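L-glyceraldehyde 3-phosphate reductase (Clostridium beijerinckii, PDB 6HG6) probably reduces aldehydes such as furfural with NADPH as cofactor, as an aldo-keto reductase built on a TIM barrel. Local coordinates at residues A40-M45 against F77-R82. Numbering follows the deposited sequence.
With EDO (1,2-ethanediol), chain E.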
# COMPACT_ATOMS: atom_id res chain seq x y z
N ALA A 40 10.53 -4.01 -17.33
CA ALA A 40 11.29 -3.10 -16.45
C ALA A 40 12.79 -3.43 -16.52
O ALA A 40 13.18 -4.55 -16.82
CB ALA A 40 10.77 -3.19 -15.04
N ASP A 41 13.61 -2.41 -16.32
CA ASP A 41 15.08 -2.55 -16.30
C ASP A 41 15.46 -3.04 -14.90
O ASP A 41 15.08 -2.39 -13.90
CB ASP A 41 15.74 -1.21 -16.56
CG ASP A 41 17.24 -1.28 -16.44
OD1 ASP A 41 17.90 -1.87 -17.37
OD2 ASP A 41 17.76 -0.75 -15.44
N TYR A 42 16.23 -4.12 -14.82
CA TYR A 42 16.60 -4.76 -13.54
C TYR A 42 17.44 -3.82 -12.65
O TYR A 42 17.20 -3.76 -11.43
CB TYR A 42 17.28 -6.09 -13.78
CG TYR A 42 17.53 -6.80 -12.49
CD1 TYR A 42 16.47 -7.22 -11.71
CD2 TYR A 42 18.82 -6.98 -12.00
CE1 TYR A 42 16.68 -7.86 -10.50
CE2 TYR A 42 19.04 -7.60 -10.79
CZ TYR A 42 17.97 -8.04 -10.04
OH TYR A 42 18.17 -8.66 -8.83
N ASN A 43 18.45 -3.16 -13.22
CA ASN A 43 19.29 -2.19 -12.45
C ASN A 43 18.42 -1.06 -11.88
O ASN A 43 18.66 -0.69 -10.71
CB ASN A 43 20.50 -1.73 -13.24
CG ASN A 43 21.53 -2.83 -13.42
OD1 ASN A 43 22.21 -2.89 -14.44
ND2 ASN A 43 21.65 -3.72 -12.45
N ASN A 44 17.40 -0.57 -12.60
CA ASN A 44 16.51 0.49 -12.07
C ASN A 44 15.67 -0.07 -10.92
O ASN A 44 15.51 0.63 -9.93
CB ASN A 44 15.59 1.12 -13.11
CG ASN A 44 14.94 2.38 -12.58
OD1 ASN A 44 15.61 3.36 -12.25
ND2 ASN A 44 13.62 2.36 -12.47
N MET A 45 15.12 -1.28 -11.05
CA MET A 45 14.28 -1.87 -9.97
C MET A 45 15.12 -2.01 -8.70
O MET A 45 14.61 -1.68 -7.63
CB MET A 45 13.76 -3.26 -10.34
CG MET A 45 12.83 -3.22 -11.52
SD MET A 45 12.15 -4.87 -11.83
CE MET A 45 13.21 -5.45 -13.14
N PHE A 77 11.29 -9.08 -7.63
CA PHE A 77 11.58 -8.80 -6.21
C PHE A 77 12.30 -10.03 -5.62
O PHE A 77 13.25 -9.87 -4.84
CB PHE A 77 10.31 -8.47 -5.44
CG PHE A 77 10.63 -7.90 -4.09
CD1 PHE A 77 11.30 -6.69 -3.99
CD2 PHE A 77 10.27 -8.56 -2.94
CE1 PHE A 77 11.58 -6.14 -2.75
CE2 PHE A 77 10.55 -8.00 -1.70
CZ PHE A 77 11.22 -6.81 -1.61
N GLY A 78 11.91 -11.22 -6.06
CA GLY A 78 12.59 -12.45 -5.61
C GLY A 78 14.06 -12.41 -5.97
O GLY A 78 14.90 -12.83 -5.17
N ARG A 79 14.39 -11.95 -7.17
CA ARG A 79 15.78 -11.84 -7.62
C ARG A 79 16.50 -10.75 -6.81
O ARG A 79 17.68 -10.94 -6.48
CB ARG A 79 15.84 -11.54 -9.11
CG ARG A 79 17.24 -11.56 -9.66
CD ARG A 79 17.16 -11.27 -11.17
NE ARG A 79 18.48 -11.10 -11.73
CZ ARG A 79 18.71 -10.56 -12.93
NH1 ARG A 79 17.70 -10.12 -13.67
NH2 ARG A 79 19.96 -10.43 -13.35
N ILE A 80 15.84 -9.64 -6.52
CA ILE A 80 16.50 -8.57 -5.73
C ILE A 80 16.79 -9.11 -4.31
O ILE A 80 17.91 -8.83 -3.77
CB ILE A 80 15.59 -7.34 -5.75
CG1 ILE A 80 15.53 -6.76 -7.18
CG2 ILE A 80 16.10 -6.31 -4.73
CD1 ILE A 80 14.40 -5.80 -7.38
N LEU A 81 15.87 -9.87 -3.76
CA LEU A 81 16.07 -10.52 -2.44
C LEU A 81 17.26 -11.46 -2.50
O LEU A 81 18.23 -11.26 -1.75
CB LEU A 81 14.81 -11.28 -2.01
CG LEU A 81 13.70 -10.38 -1.52
CD1 LEU A 81 12.40 -11.15 -1.52
CD2 LEU A 81 14.04 -9.82 -0.14
N ARG A 82 17.27 -12.36 -3.47
CA ARG A 82 18.34 -13.37 -3.60
C ARG A 82 19.69 -12.65 -3.76
O ARG A 82 20.69 -13.10 -3.17
CB ARG A 82 17.97 -14.26 -4.79
CG ARG A 82 18.95 -15.35 -5.20
CD ARG A 82 18.26 -16.42 -6.04
NE ARG A 82 17.30 -15.94 -7.06
CZ ARG A 82 15.95 -15.99 -6.98
NH1 ARG A 82 15.22 -15.49 -7.96
NH2 ARG A 82 15.30 -16.51 -5.94
C1 EDO E . 14.46 -7.91 -15.49
O1 EDO E . 14.84 -8.87 -14.52
C2 EDO E . 13.24 -8.27 -16.25
O2 EDO E . 12.08 -7.54 -15.89
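Arg79 lays its guanidinium flat over one face of the Tyr42 ring, a stacked cation-pi contact. Arg79 CZ stands 3.7 Å from the centroid of the Tyr42 ring, and the two planes are 6° apart. Arg79 CG is anti to the backbone N (chi1 -174°), and the chain then runs extended, which carries CD and the guanidinium along the same ring face. Arg79 CD is 3.5 Å from Tyr42 CE1. At the edge of the guanidinium, in its plane, O1 of a bound ethanediol, likely picked up during crystallisation, lies 3.2 Å from Arg79 NH1. Arg79 NE has Asp83 as a second, distant partner, in a weak ion pair.

The apolar contacts centre on Ile80. Its CG1 lies obliquely to the Tyr42 ring, 3.7 Å from CE1, and its CD1 reaches Met45 CB at 4.0 Å.

Before helix 42-54, Asp41 is the N-cap. Its OD2 accepts from Asn44 N at 2.9 Å.

The contact joins the start of helix 42-54 to helix 72-85, the first two helices of the TIM barrel, which follow strands 28-31 and 59-61. Ile80 also packs on Lys46 and Cys49. Asn44 ND2 is hydrogen-bonded to the backbone O of Ser300, an NADPH-binding residue just after strand 294-297.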